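Local atomic coordinates of 190aa long hypothetical protein (Pyrococcus horikoshii, PDB entry 2DDZ), a protein that is of unknown function but belongs to the DUF366 family, probably distantly related to class II aminoacyl-tRNA synthetases, and assembles as a hexamer. Residues V96-N101 and T162-R167; I113-R118 and E155-D160; L6-E11 and R167-L172; L90-L95 and A106-D111; N2-L7 and Y71-F76. All blocks are in the same frame, centred on the assembly; numbering follows the deposited sequence.

Contact 1 (V96-N101 and T162-R167); sequences VELLWN and TEFMER. With GAI (guanidine), chain S.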
# COMPACT_ATOMS: atom_id res chain seq x y z
N VAL E 96 -11.23 4.85 28.57
CA VAL E 96 -12.54 5.06 29.16
C VAL E 96 -12.89 3.87 30.05
O VAL E 96 -13.32 4.04 31.19
CB VAL E 96 -13.61 5.25 28.04
CG1 VAL E 96 -15.02 5.17 28.63
CG2 VAL E 96 -13.40 6.61 27.37
N GLU E 97 -12.68 2.66 29.53
CA GLU E 97 -12.93 1.43 30.29
C GLU E 97 -12.11 1.47 31.59
O GLU E 97 -12.58 1.07 32.65
CB GLU E 97 -12.50 0.22 29.47
CG GLU E 97 -13.44 -0.19 28.36
CD GLU E 97 -12.76 -1.05 27.30
OE1 GLU E 97 -11.78 -1.75 27.65
OE2 GLU E 97 -13.21 -1.04 26.14
N LEU E 98 -10.88 1.95 31.48
CA LEU E 98 -9.98 2.02 32.61
C LEU E 98 -10.44 2.97 33.72
O LEU E 98 -10.20 2.72 34.90
CB LEU E 98 -8.59 2.45 32.13
CG LEU E 98 -7.54 2.59 33.24
CD1 LEU E 98 -7.40 1.25 33.96
CD2 LEU E 98 -6.20 3.03 32.65
N LEU E 99 -11.09 4.06 33.34
CA LEU E 99 -11.57 5.02 34.33
C LEU E 99 -12.69 4.40 35.16
O LEU E 99 -12.92 4.78 36.30
CB LEU E 99 -12.04 6.31 33.65
CG LEU E 99 -10.91 7.20 33.10
CD1 LEU E 99 -11.49 8.33 32.29
CD2 LEU E 99 -10.11 7.75 34.26
N TRP E 100 -13.37 3.42 34.57
CA TRP E 100 -14.43 2.72 35.28
C TRP E 100 -13.89 1.94 36.47
O TRP E 100 -14.55 1.85 37.50
CB TRP E 100 -15.18 1.78 34.34
CG TRP E 100 -16.22 2.47 33.54
CD1 TRP E 100 -16.10 2.98 32.28
CD2 TRP E 100 -17.55 2.77 33.98
NE1 TRP E 100 -17.28 3.58 31.90
CE2 TRP E 100 -18.19 3.47 32.92
CE3 TRP E 100 -18.27 2.53 35.15
CZ2 TRP E 100 -19.51 3.93 33.01
CZ3 TRP E 100 -19.59 2.98 35.24
CH2 TRP E 100 -20.19 3.67 34.18
N ASN E 101 -12.69 1.38 36.33
CA ASN E 101 -12.08 0.61 37.41
C ASN E 101 -11.58 1.56 38.50
O ASN E 101 -11.00 1.15 39.51
CB ASN E 101 -10.94 -0.27 36.87
CG ASN E 101 -11.43 -1.32 35.88
OD1 ASN E 101 -12.62 -1.62 35.81
ND2 ASN E 101 -10.50 -1.88 35.11
N THR E 162 0.47 10.29 38.63
CA THR E 162 1.56 9.31 38.60
C THR E 162 1.09 7.86 38.49
O THR E 162 1.51 7.13 37.59
CB THR E 162 2.46 9.43 39.85
OG1 THR E 162 2.85 10.79 40.04
CG2 THR E 162 3.71 8.59 39.69
N GLU E 163 0.22 7.44 39.39
CA GLU E 163 -0.27 6.07 39.36
C GLU E 163 -1.09 5.79 38.11
O GLU E 163 -1.00 4.70 37.53
CB GLU E 163 -1.10 5.78 40.61
CG GLU E 163 -1.40 4.30 40.85
CD GLU E 163 -2.52 3.76 39.98
OE1 GLU E 163 -3.53 4.46 39.81
OE2 GLU E 163 -2.39 2.62 39.47
N PHE E 164 -1.89 6.76 37.68
CA PHE E 164 -2.70 6.57 36.48
C PHE E 164 -1.78 6.39 35.27
O PHE E 164 -1.98 5.48 34.47
CB PHE E 164 -3.65 7.76 36.26
CG PHE E 164 -4.64 7.54 35.14
CD1 PHE E 164 -5.71 6.66 35.29
CD2 PHE E 164 -4.46 8.18 33.91
CE1 PHE E 164 -6.58 6.41 34.22
CE2 PHE E 164 -5.32 7.93 32.85
CZ PHE E 164 -6.39 7.05 33.00
N MET E 165 -0.77 7.25 35.16
CA MET E 165 0.21 7.21 34.08
C MET E 165 0.76 5.78 33.93
O MET E 165 0.83 5.23 32.83
CB MET E 165 1.37 8.18 34.37
CG MET E 165 1.02 9.68 34.27
SD MET E 165 2.27 10.85 34.72
CE MET E 165 3.33 10.56 33.54
N GLU E 166 1.14 5.18 35.05
CA GLU E 166 1.68 3.83 35.08
C GLU E 166 0.68 2.76 34.62
O GLU E 166 1.00 1.92 33.77
CB GLU E 166 2.15 3.48 36.50
CG GLU E 166 3.00 2.23 36.64
CD GLU E 166 4.41 2.44 36.13
OE1 GLU E 166 4.89 3.60 36.19
OE2 GLU E 166 5.05 1.46 35.69
N ARG E 167 -0.53 2.78 35.18
CA ARG E 167 -1.52 1.77 34.84
C ARG E 167 -2.11 1.89 33.45
O ARG E 167 -2.36 0.89 32.78
CB ARG E 167 -2.66 1.75 35.87
CG ARG E 167 -3.48 0.46 35.79
CD ARG E 167 -4.67 0.46 36.73
NE ARG E 167 -4.35 1.16 37.97
CZ ARG E 167 -5.16 1.24 39.02
NH1 ARG E 167 -4.77 1.91 40.10
NH2 ARG E 167 -6.35 0.66 39.00
C GAI S . -20.52 -0.10 33.94
N1 GAI S . -19.39 -0.05 33.31
N2 GAI S . -20.66 -0.87 35.03
N3 GAI S . -21.57 0.63 33.49

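Contact 2 (I113-R118 and E155-D160); sequences IYVNGR and EELGID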
# COMPACT_ATOMS: atom_id res chain seq x y z
N ILE E 113 -13.05 12.02 25.66
CA ILE E 113 -13.51 11.42 26.90
C ILE E 113 -14.29 12.45 27.71
O ILE E 113 -13.82 13.57 27.94
CB ILE E 113 -12.31 10.93 27.71
CG1 ILE E 113 -11.61 9.80 26.95
CG2 ILE E 113 -12.76 10.49 29.11
CD1 ILE E 113 -10.32 9.37 27.56
N TYR E 114 -15.49 12.07 28.14
CA TYR E 114 -16.34 12.95 28.94
C TYR E 114 -16.76 12.32 30.26
O TYR E 114 -16.95 11.10 30.37
CB TYR E 114 -17.62 13.34 28.17
CG TYR E 114 -17.44 14.41 27.11
CD1 TYR E 114 -16.87 14.10 25.88
CD2 TYR E 114 -17.84 15.72 27.35
CE1 TYR E 114 -16.70 15.08 24.91
CE2 TYR E 114 -17.67 16.71 26.38
CZ TYR E 114 -17.10 16.38 25.16
OH TYR E 114 -16.92 17.34 24.19
N VAL E 115 -16.90 13.17 31.27
CA VAL E 115 -17.33 12.75 32.60
C VAL E 115 -18.31 13.81 33.06
O VAL E 115 -17.96 14.99 33.20
CB VAL E 115 -16.14 12.68 33.59
CG1 VAL E 115 -16.66 12.30 34.97
CG2 VAL E 115 -15.11 11.66 33.10
N ASN E 116 -19.56 13.40 33.29
CA ASN E 116 -20.59 14.33 33.72
C ASN E 116 -20.67 15.51 32.77
O ASN E 116 -20.61 16.67 33.20
CB ASN E 116 -20.32 14.83 35.15
CG ASN E 116 -20.36 13.72 36.17
OD1 ASN E 116 -21.19 12.81 36.10
ND2 ASN E 116 -19.45 13.78 37.15
N GLY E 117 -20.79 15.21 31.48
CA GLY E 117 -20.89 16.24 30.46
C GLY E 117 -19.69 17.16 30.28
O GLY E 117 -19.75 18.10 29.49
N ARG E 118 -18.61 16.90 31.00
CA ARG E 118 -17.40 17.73 30.92
C ARG E 118 -16.23 17.00 30.23
O ARG E 118 -15.98 15.81 30.49
CB ARG E 118 -17.01 18.15 32.34
CG ARG E 118 -18.15 18.89 33.05
CD ARG E 118 -17.90 19.02 34.54
NE ARG E 118 -16.74 19.85 34.84
CZ ARG E 118 -16.10 19.85 36.01
NH1 ARG E 118 -16.52 19.06 36.99
NH2 ARG E 118 -15.05 20.63 36.19
N GLU E 155 -7.43 15.28 38.94
CA GLU E 155 -7.48 15.61 40.36
C GLU E 155 -8.91 15.65 40.89
O GLU E 155 -9.23 14.95 41.84
CB GLU E 155 -6.77 16.95 40.61
CG GLU E 155 -5.26 16.80 40.74
CD GLU E 155 -4.55 18.13 40.80
OE1 GLU E 155 -5.21 19.12 41.20
OE2 GLU E 155 -3.34 18.17 40.46
N GLU E 156 -9.76 16.45 40.26
CA GLU E 156 -11.16 16.55 40.67
C GLU E 156 -11.83 15.16 40.72
O GLU E 156 -12.79 14.96 41.45
CB GLU E 156 -11.94 17.46 39.72
CG GLU E 156 -13.39 17.67 40.14
CD GLU E 156 -14.14 18.67 39.27
OE1 GLU E 156 -13.50 19.36 38.45
OE2 GLU E 156 -15.38 18.76 39.42
N LEU E 157 -11.32 14.22 39.92
CA LEU E 157 -11.89 12.88 39.91
C LEU E 157 -11.24 12.02 41.01
O LEU E 157 -11.60 10.86 41.20
CB LEU E 157 -11.67 12.21 38.55
CG LEU E 157 -12.30 12.84 37.30
CD1 LEU E 157 -11.85 12.05 36.09
CD2 LEU E 157 -13.83 12.85 37.40
N GLY E 158 -10.28 12.61 41.72
CA GLY E 158 -9.61 11.89 42.79
C GLY E 158 -8.66 10.81 42.30
O GLY E 158 -8.47 9.79 42.97
N ILE E 159 -8.06 11.03 41.14
CA ILE E 159 -7.12 10.07 40.59
C ILE E 159 -5.72 10.66 40.67
O ILE E 159 -5.53 11.85 40.43
CB ILE E 159 -7.44 9.74 39.12
CG1 ILE E 159 -8.82 9.10 39.03
CG2 ILE E 159 -6.38 8.80 38.55
CD1 ILE E 159 -9.23 8.77 37.62
N ASP E 160 -4.75 9.83 41.02
CA ASP E 160 -3.36 10.28 41.12
C ASP E 160 -2.69 10.20 39.75
O ASP E 160 -2.58 9.12 39.16
CB ASP E 160 -2.62 9.41 42.15
CG ASP E 160 -1.11 9.64 42.13
OD1 ASP E 160 -0.66 10.75 41.79
OD2 ASP E 160 -0.38 8.69 42.48

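Contact 3 (L6-E11 and R167-L172); sequences LLIIKE and RSAKAL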
# COMPACT_ATOMS: atom_id res chain seq x y z
N LEU E 6 8.11 1.11 25.65
CA LEU E 6 7.40 2.01 26.55
C LEU E 6 8.35 2.84 27.41
O LEU E 6 9.33 2.33 27.93
CB LEU E 6 6.45 1.24 27.46
CG LEU E 6 5.79 2.05 28.59
CD1 LEU E 6 4.92 3.16 28.00
CD2 LEU E 6 4.94 1.13 29.43
N LEU E 7 8.04 4.13 27.55
CA LEU E 7 8.85 5.03 28.35
C LEU E 7 7.98 6.03 29.09
O LEU E 7 7.30 6.85 28.46
CB LEU E 7 9.86 5.79 27.49
CG LEU E 7 10.67 6.86 28.24
CD1 LEU E 7 11.53 6.18 29.31
CD2 LEU E 7 11.56 7.66 27.27
N ILE E 8 7.99 5.96 30.42
CA ILE E 8 7.23 6.89 31.24
C ILE E 8 8.26 7.83 31.87
O ILE E 8 9.12 7.37 32.62
CB ILE E 8 6.49 6.19 32.40
CG1 ILE E 8 5.67 5.00 31.88
CG2 ILE E 8 5.54 7.17 33.07
CD1 ILE E 8 4.59 5.38 30.91
N ILE E 9 8.20 9.12 31.55
CA ILE E 9 9.14 10.09 32.11
C ILE E 9 8.62 10.58 33.47
O ILE E 9 7.77 11.46 33.54
CB ILE E 9 9.35 11.27 31.14
CG1 ILE E 9 9.90 10.72 29.82
CG2 ILE E 9 10.31 12.30 31.74
CD1 ILE E 9 9.96 11.73 28.71
N LYS E 10 9.15 9.98 34.53
CA LYS E 10 8.77 10.27 35.90
C LYS E 10 9.67 11.29 36.64
O LYS E 10 9.21 12.02 37.52
CB LYS E 10 8.77 8.96 36.68
CG LYS E 10 8.08 7.83 35.93
CD LYS E 10 8.36 6.47 36.53
CE LYS E 10 7.42 5.46 35.89
NZ LYS E 10 7.64 4.08 36.38
N GLU E 11 10.95 11.35 36.28
CA GLU E 11 11.92 12.26 36.88
C GLU E 11 11.64 13.76 36.66
O GLU E 11 11.95 14.60 37.52
CB GLU E 11 13.33 11.94 36.35
CG GLU E 11 13.42 11.95 34.82
CD GLU E 11 12.99 10.63 34.17
OE1 GLU E 11 12.19 9.88 34.77
OE2 GLU E 11 13.46 10.33 33.05
N ARG E 167 -0.53 2.78 35.18
CA ARG E 167 -1.52 1.77 34.84
C ARG E 167 -2.11 1.89 33.45
O ARG E 167 -2.36 0.89 32.78
CB ARG E 167 -2.66 1.75 35.87
CG ARG E 167 -3.48 0.46 35.79
CD ARG E 167 -4.67 0.46 36.73
NE ARG E 167 -4.35 1.16 37.97
CZ ARG E 167 -5.16 1.24 39.02
NH1 ARG E 167 -4.77 1.91 40.10
NH2 ARG E 167 -6.35 0.66 39.00
N SER E 168 -2.36 3.13 33.02
CA SER E 168 -2.93 3.38 31.71
C SER E 168 -1.89 3.09 30.61
O SER E 168 -2.25 2.59 29.55
CB SER E 168 -3.45 4.82 31.61
OG SER E 168 -2.40 5.76 31.78
N ALA E 169 -0.62 3.37 30.88
CA ALA E 169 0.42 3.10 29.89
C ALA E 169 0.47 1.61 29.57
O ALA E 169 0.56 1.20 28.41
CB ALA E 169 1.77 3.57 30.40
N LYS E 170 0.40 0.80 30.62
CA LYS E 170 0.43 -0.66 30.48
C LYS E 170 -0.82 -1.13 29.74
O LYS E 170 -0.76 -2.07 28.94
CB LYS E 170 0.50 -1.30 31.88
CG LYS E 170 0.75 -2.81 31.91
CD LYS E 170 0.71 -3.32 33.35
CE LYS E 170 1.01 -4.81 33.47
NZ LYS E 170 2.44 -5.14 33.19
N ALA E 171 -1.95 -0.49 30.00
CA ALA E 171 -3.22 -0.83 29.37
C ALA E 171 -3.19 -0.59 27.86
O ALA E 171 -3.71 -1.39 27.09
CB ALA E 171 -4.36 -0.02 29.99
N LEU E 172 -2.58 0.52 27.45
CA LEU E 172 -2.47 0.87 26.05
C LEU E 172 -1.47 -0.02 25.31
O LEU E 172 -1.72 -0.42 24.16
CB LEU E 172 -2.09 2.34 25.90
CG LEU E 172 -3.12 3.33 26.45
CD1 LEU E 172 -2.80 4.72 25.94
CD2 LEU E 172 -4.53 2.92 26.02

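Contact 4 (L90-L95 and A106-D111); sequences LLIARL and ASRRGD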
# COMPACT_ATOMS: atom_id res chain seq x y z
N LEU E 90 -9.66 3.41 19.46
CA LEU E 90 -9.65 2.17 20.21
C LEU E 90 -8.94 2.45 21.54
O LEU E 90 -9.36 1.96 22.59
CB LEU E 90 -8.89 1.08 19.47
CG LEU E 90 -8.72 -0.23 20.24
CD1 LEU E 90 -10.08 -0.80 20.67
CD2 LEU E 90 -7.99 -1.22 19.35
N LEU E 91 -7.87 3.23 21.47
CA LEU E 91 -7.10 3.55 22.67
C LEU E 91 -7.88 4.47 23.62
O LEU E 91 -7.83 4.27 24.84
CB LEU E 91 -5.77 4.21 22.27
CG LEU E 91 -4.81 3.41 21.39
CD1 LEU E 91 -3.56 4.24 21.14
CD2 LEU E 91 -4.44 2.11 22.07
N ILE E 92 -8.60 5.45 23.08
CA ILE E 92 -9.40 6.35 23.93
C ILE E 92 -10.49 5.51 24.58
O ILE E 92 -10.83 5.71 25.74
CB ILE E 92 -10.04 7.51 23.11
CG1 ILE E 92 -9.01 8.62 22.88
CG2 ILE E 92 -11.20 8.14 23.86
CD1 ILE E 92 -7.70 8.09 22.48
N ALA E 93 -11.01 4.54 23.83
CA ALA E 93 -12.04 3.67 24.37
C ALA E 93 -11.46 2.86 25.53
O ALA E 93 -12.12 2.69 26.55
CB ALA E 93 -12.57 2.74 23.29
N ARG E 94 -10.23 2.36 25.38
CA ARG E 94 -9.62 1.59 26.46
C ARG E 94 -9.42 2.46 27.70
O ARG E 94 -9.63 2.00 28.82
CB ARG E 94 -8.28 1.00 26.03
CG ARG E 94 -7.55 0.27 27.17
CD ARG E 94 -8.16 -1.10 27.50
NE ARG E 94 -7.50 -1.75 28.63
CZ ARG E 94 -7.79 -1.53 29.91
NH1 ARG E 94 -8.75 -0.67 30.24
NH2 ARG E 94 -7.13 -2.16 30.87
N LEU E 95 -9.00 3.71 27.50
CA LEU E 95 -8.81 4.65 28.60
C LEU E 95 -10.13 4.87 29.32
O LEU E 95 -10.17 5.06 30.54
CB LEU E 95 -8.29 6.00 28.10
CG LEU E 95 -6.84 6.04 27.60
CD1 LEU E 95 -6.50 7.47 27.23
CD2 LEU E 95 -5.88 5.52 28.69
N ALA E 106 -17.41 7.52 33.19
CA ALA E 106 -16.96 8.24 32.00
C ALA E 106 -17.53 7.65 30.71
O ALA E 106 -17.84 6.46 30.63
CB ALA E 106 -15.44 8.25 31.95
N SER E 107 -17.66 8.50 29.69
CA SER E 107 -18.19 8.07 28.39
C SER E 107 -17.31 8.57 27.26
O SER E 107 -16.40 9.39 27.47
CB SER E 107 -19.60 8.59 28.20
OG SER E 107 -19.61 10.00 28.27
N ARG E 108 -17.60 8.10 26.04
CA ARG E 108 -16.81 8.48 24.88
C ARG E 108 -17.59 9.07 23.73
O ARG E 108 -18.60 8.52 23.30
CB ARG E 108 -16.02 7.25 24.38
CG ARG E 108 -15.07 7.54 23.22
CD ARG E 108 -14.26 6.30 22.86
NE ARG E 108 -15.09 5.22 22.34
CZ ARG E 108 -15.45 5.09 21.06
NH1 ARG E 108 -15.04 5.96 20.15
NH2 ARG E 108 -16.22 4.07 20.70
N ARG E 109 -17.11 10.20 23.21
CA ARG E 109 -17.73 10.84 22.06
C ARG E 109 -16.64 10.91 21.00
O ARG E 109 -15.86 11.87 20.95
CB ARG E 109 -18.24 12.25 22.39
CG ARG E 109 -19.34 12.28 23.44
CD ARG E 109 -19.82 13.69 23.68
NE ARG E 109 -20.54 13.80 24.95
CZ ARG E 109 -21.01 14.94 25.45
NH1 ARG E 109 -20.85 16.08 24.78
NH2 ARG E 109 -21.64 14.94 26.62
N GLY E 110 -16.58 9.87 20.18
CA GLY E 110 -15.58 9.79 19.14
C GLY E 110 -14.24 9.52 19.77
O GLY E 110 -14.01 8.43 20.29
N ASP E 111 -13.36 10.52 19.75
CA ASP E 111 -12.04 10.40 20.34
C ASP E 111 -11.93 11.27 21.60
O ASP E 111 -10.83 11.53 22.08
CB ASP E 111 -10.98 10.81 19.32
CG ASP E 111 -11.05 12.27 18.94
OD1 ASP E 111 -12.11 12.89 19.17
OD2 ASP E 111 -10.05 12.80 18.41

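Contact 5 (N2-L7 and Y71-F76); sequences NSMELL and YILELF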
# COMPACT_ATOMS: atom_id res chain seq x y z
N ASN E 2 5.57 -10.71 18.64
CA ASN E 2 6.34 -10.20 19.76
C ASN E 2 6.06 -8.87 20.52
O ASN E 2 4.96 -8.70 21.01
CB ASN E 2 7.81 -10.36 19.37
CG ASN E 2 8.10 -11.76 18.88
OD1 ASN E 2 7.79 -12.75 19.57
ND2 ASN E 2 8.65 -11.86 17.68
N SER E 3 7.03 -7.94 20.61
CA SER E 3 6.82 -6.73 21.42
C SER E 3 6.74 -5.26 20.92
O SER E 3 6.61 -4.99 19.71
CB SER E 3 7.82 -6.79 22.59
OG SER E 3 7.60 -7.94 23.39
N MET E 4 6.82 -4.32 21.88
CA MET E 4 6.75 -2.84 21.68
C MET E 4 7.50 -2.10 22.81
O MET E 4 7.71 -2.68 23.88
CB MET E 4 5.29 -2.40 21.69
CG MET E 4 5.05 -0.91 21.54
SD MET E 4 3.31 -0.47 21.52
CE MET E 4 3.50 1.21 21.58
N GLU E 5 7.87 -0.84 22.58
CA GLU E 5 8.63 -0.02 23.56
C GLU E 5 7.79 0.97 24.37
O GLU E 5 6.89 1.62 23.83
CB GLU E 5 9.71 0.80 22.85
CG GLU E 5 10.96 0.04 22.44
CD GLU E 5 11.93 -0.15 23.59
OE1 GLU E 5 12.24 0.84 24.30
OE2 GLU E 5 12.40 -1.29 23.78
N LEU E 6 8.11 1.11 25.65
CA LEU E 6 7.40 2.01 26.55
C LEU E 6 8.35 2.84 27.41
O LEU E 6 9.33 2.33 27.93
CB LEU E 6 6.45 1.24 27.46
CG LEU E 6 5.79 2.05 28.59
CD1 LEU E 6 4.92 3.16 28.00
CD2 LEU E 6 4.94 1.13 29.43
N LEU E 7 8.04 4.13 27.55
CA LEU E 7 8.85 5.03 28.35
C LEU E 7 7.98 6.03 29.09
O LEU E 7 7.30 6.85 28.46
CB LEU E 7 9.86 5.79 27.49
CG LEU E 7 10.67 6.86 28.24
CD1 LEU E 7 11.53 6.18 29.31
CD2 LEU E 7 11.56 7.66 27.27
N TYR E 71 0.34 11.46 25.95
CA TYR E 71 0.69 10.15 25.42
C TYR E 71 1.08 10.34 23.97
O TYR E 71 0.29 10.84 23.17
CB TYR E 71 -0.48 9.16 25.46
CG TYR E 71 -1.07 8.92 26.82
CD1 TYR E 71 -1.86 9.89 27.43
CD2 TYR E 71 -0.84 7.71 27.50
CE1 TYR E 71 -2.43 9.67 28.69
CE2 TYR E 71 -1.41 7.49 28.76
CZ TYR E 71 -2.20 8.47 29.35
OH TYR E 71 -2.78 8.27 30.57
N ILE E 72 2.31 9.97 23.63
CA ILE E 72 2.77 10.10 22.27
C ILE E 72 3.09 8.73 21.74
O ILE E 72 3.99 8.05 22.21
CB ILE E 72 3.98 11.01 22.18
CG1 ILE E 72 3.52 12.45 22.32
CG2 ILE E 72 4.70 10.81 20.84
CD1 ILE E 72 4.61 13.33 22.73
N LEU E 73 2.30 8.34 20.75
CA LEU E 73 2.44 7.04 20.14
C LEU E 73 2.95 7.11 18.70
O LEU E 73 2.53 7.97 17.93
CB LEU E 73 1.08 6.35 20.19
CG LEU E 73 0.98 4.98 19.53
CD1 LEU E 73 1.92 4.02 20.22
CD2 LEU E 73 -0.46 4.50 19.61
N GLU E 74 3.87 6.21 18.37
CA GLU E 74 4.39 6.12 17.01
C GLU E 74 4.47 4.65 16.60
O GLU E 74 5.04 3.82 17.28
CB GLU E 74 5.77 6.77 16.86
CG GLU E 74 6.21 6.87 15.39
CD GLU E 74 7.29 7.93 15.16
OE1 GLU E 74 8.07 8.20 16.08
OE2 GLU E 74 7.37 8.47 14.03
N LEU E 75 3.84 4.36 15.46
CA LEU E 75 3.81 3.01 14.94
C LEU E 75 4.27 3.00 13.49
O LEU E 75 3.70 3.67 12.62
CB LEU E 75 2.39 2.44 15.04
CG LEU E 75 1.82 2.32 16.45
CD1 LEU E 75 0.44 1.71 16.40
CD2 LEU E 75 2.75 1.46 17.31
N PHE E 76 5.30 2.22 13.23
CA PHE E 76 5.84 2.11 11.90
C PHE E 76 5.10 1.03 11.13
O PHE E 76 5.64 -0.04 10.83
CB PHE E 76 7.34 1.85 11.98
CG PHE E 76 8.10 2.98 12.61
CD1 PHE E 76 8.18 3.09 14.00
CD2 PHE E 76 8.68 3.97 11.82
CE1 PHE E 76 8.84 4.18 14.59
CE2 PHE E 76 9.34 5.07 12.39
CZ PHE E 76 9.42 5.17 13.78

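Contact 1 (V96-N101 and T162-R167)
Leu98 and Phe164 lie alongside each other, their side chains pointing opposite ways, where helices 81-100 and 161-184 pack. From CB, CG of Leu98 is anti to the backbone N (chi1 179°) and stands 4.1 Å from CE1 of Phe164, and the branches then part. Leu98 CD2 goes to the ring, 3.7 Å from Phe164 CE1, while CD1 turns to the aliphatic part of Arg167, 4.0 Å from its CD. Leu99 CD2 comes to the same ring corner, 3.8 Å from Phe164 CE1, its side chain lying across that of Phe164. On the exposed side Arg167 bends at chi3 and grips Glu163 side-on: NE and NH1 of Arg167 both bind Glu163 OE2, NH1 at 2.6 Å, which holds the guanidinium beside its own helix. Beyond the apolar patch, on the far side of helix 81-100, guanidine N1 lies 3.3 Å above the Trp100 ring plane. The short helical segments run at 127°, a helix-helix packing of leucine against phenylalanine in the alpha layer covering the mixed sheet.

Contact 2 (I113-R118 and E155-D160)
Arg118 holds Glu156 end-on, one nitrogen to each carboxylate oxygen. Arg118 NH1 reaches Glu156 OE2 at 2.7 Å in a nearly straight bond (169°) that lies in the guanidinium plane but meets the oxygen from above the carboxylate. The second bond, Arg118 NH2 to Glu156 OE1 at 3.0 Å, is more bent and tilted out of the guanidinium plane. The two flat groups are thus twisted by 48°, so the pair is bidentate without being coplanar. Beside it Val115 CG1 and Leu157 CD2 meet tip to tip at 3.8 Å. Val115 and Arg118 are the end residues of a type I' turn, the tight two-residue connection of a beta hairpin: they bond to each other through both backbone N and O atoms, with Asn116 and Gly117 at the tip. Across from them, Glu156 and Leu157 are the central residues of a type I turn closed by Gly158 N on Glu155 O at 2.6 Å. With CG anti to the backbone N, the extended Glu156 spans to the hairpin. Further out, Arg118 NH2 also donates to Ala151 O, Leu157 rests on Ile104 and Ile152, and Asp160 caps the start of helix 161-184.

Contact 3 (L6-E11 and R167-L172)
Leu6 and Ile8 converge on the methyl of Ala169 by different torsions. Leu6 sends CG anti to the backbone N (chi1 172°), which brings both of its methyls over the helix: Leu6 CD1 is 4.0 Å and CD2 4.1 Å from Ala169 CB. In Ile8 the longer branch, CG1, lies anti to the carbonyl carbon, and a second turn (chi2 -62°) folds CD1 to within 3.4 Å of Ala169 CB, tighter than an ordinary van der Waals separation. One small side chain on the helix is therefore met by three methyls, two from one leucine and one from the isoleucine. Leu6 and Ile8, two apart on strand 5-8, share the strand face turned to helix 161-184, whereas Leu7 between them lies against Phe30 and Ile32. The strand itself is held in the sheet by backbone bonds of Leu7 to Leu37 and Val39 on the parallel strand 36-45. Leu6 and Ile8 rest on those same two neighbours, so Ala169 faces a broader apolar floor where helix 161-184 packs on the mixed sheet. Nearby, Lys10 NZ forms a salt bridge to Glu166 OE1 one turn earlier on the helix, a polar link beside the apolar one. Between strand and helix the contact itself is apolar and non-directional, with the Ile8 pair tightly packed, and the small alanine goes with a close approach, 7.8 Å between Leu6 CA and Ala169 CA.

Contact 4 (L90-L95 and A106-D111)
Helix 81-100 packs here on the strand that follows it, 106-109, the first strand of the 106-109/112-115 hairpin, and Ile92 and Arg108 carry most of the contact. Their side chains cross at about a right angle: Arg108 CD lies 3.7 Å from Ile92 CG2. Farther along the side chain Arg108 NE stands 3.7 Å from Ala93 CB, and Arg108 CD is 3.8 Å from Ala93 CA, so the arginine's aliphatic part is laid along the helix surface. Ile92 CG1 also meets backbone, 3.5 Å from Asp111 O. Arg108 starts extended, CG anti to the backbone N, then bends at chi3 (65°), which swings NH1 back to the turn at its own strand end. There Arg108 NH1 donates to Gly110 O at 2.7 Å, in the carbonyl plane and on a lone pair, with an N-H...O angle of 150°. Two acids of the second subunit complete the surroundings: its Glu175 OE1 takes NH2 and its Glu97 OE2 takes NE. All three guanidinium nitrogens are thereby engaged, and the two carboxylates probably balance its charge and fix its orientation. One arginine joins apolar packing within its chain to ionic pairing across the subunit boundary.

Contact 5 (N2-L7 and Y71-F76)
Met4 CE presses on Leu73 CD1 at 3.5 Å, closer than usual for two methyls, and this single pair is the tight part of the contact. The methionine is fully extended: CG is anti to the backbone N (chi1 178°) and the later torsions stay near 180°, so the whole length of the side chain is spent in carrying CE down to strand 68-75. Leu73, also with CG anti to its backbone N, lies crosswise to it and offers only CD1. Toward Leu75 the packing is slacker, Met4 CE reaching CD2 of Leu75 at 4.3 Å. The two strands are not direct neighbours; in the mixed sheet strand 36-45 lies between them, parallel to 5-8 and antiparallel to 68-75, and Met4 touches Leu37 of that strand. Met4 and Leu73 both also touch Ile176, which belongs to helix 161-184 and closes this face. The residues just before Met4 are looser: Ser3 is exposed, and it and Asn2 are poorly ordered. In the model Ser3 O accepts from Arg180 NH2, and Asn2 ND2 donates to Ser3 O of the third subunit, bonds less certain given the disorder, placing the chain start at a subunit boundary.

Contacts 1 and 5 are the buried ones, while contacts 2, 3 and 4 are partly buried. Helix 161-184 serves contacts 1 and 3, helix 81-100 contacts 1 and 4, and strand 5-8 contacts 3 and 5. Leu99 of contact 1 meets Ile159 and Ile113 of contact 2, and Ser168 OG is probably hydrogen-bonded to Tyr71 OH between contacts 3 and 5. Contacts 3 and 5 are purely apolar across their segments; contact 2, at the outer turns, is the one with a salt bridge spanning its segments. In contacts 1 and 4 arginine lends its aliphatic part to packing, but its charge is answered within the helix in one and by another subunit in the other.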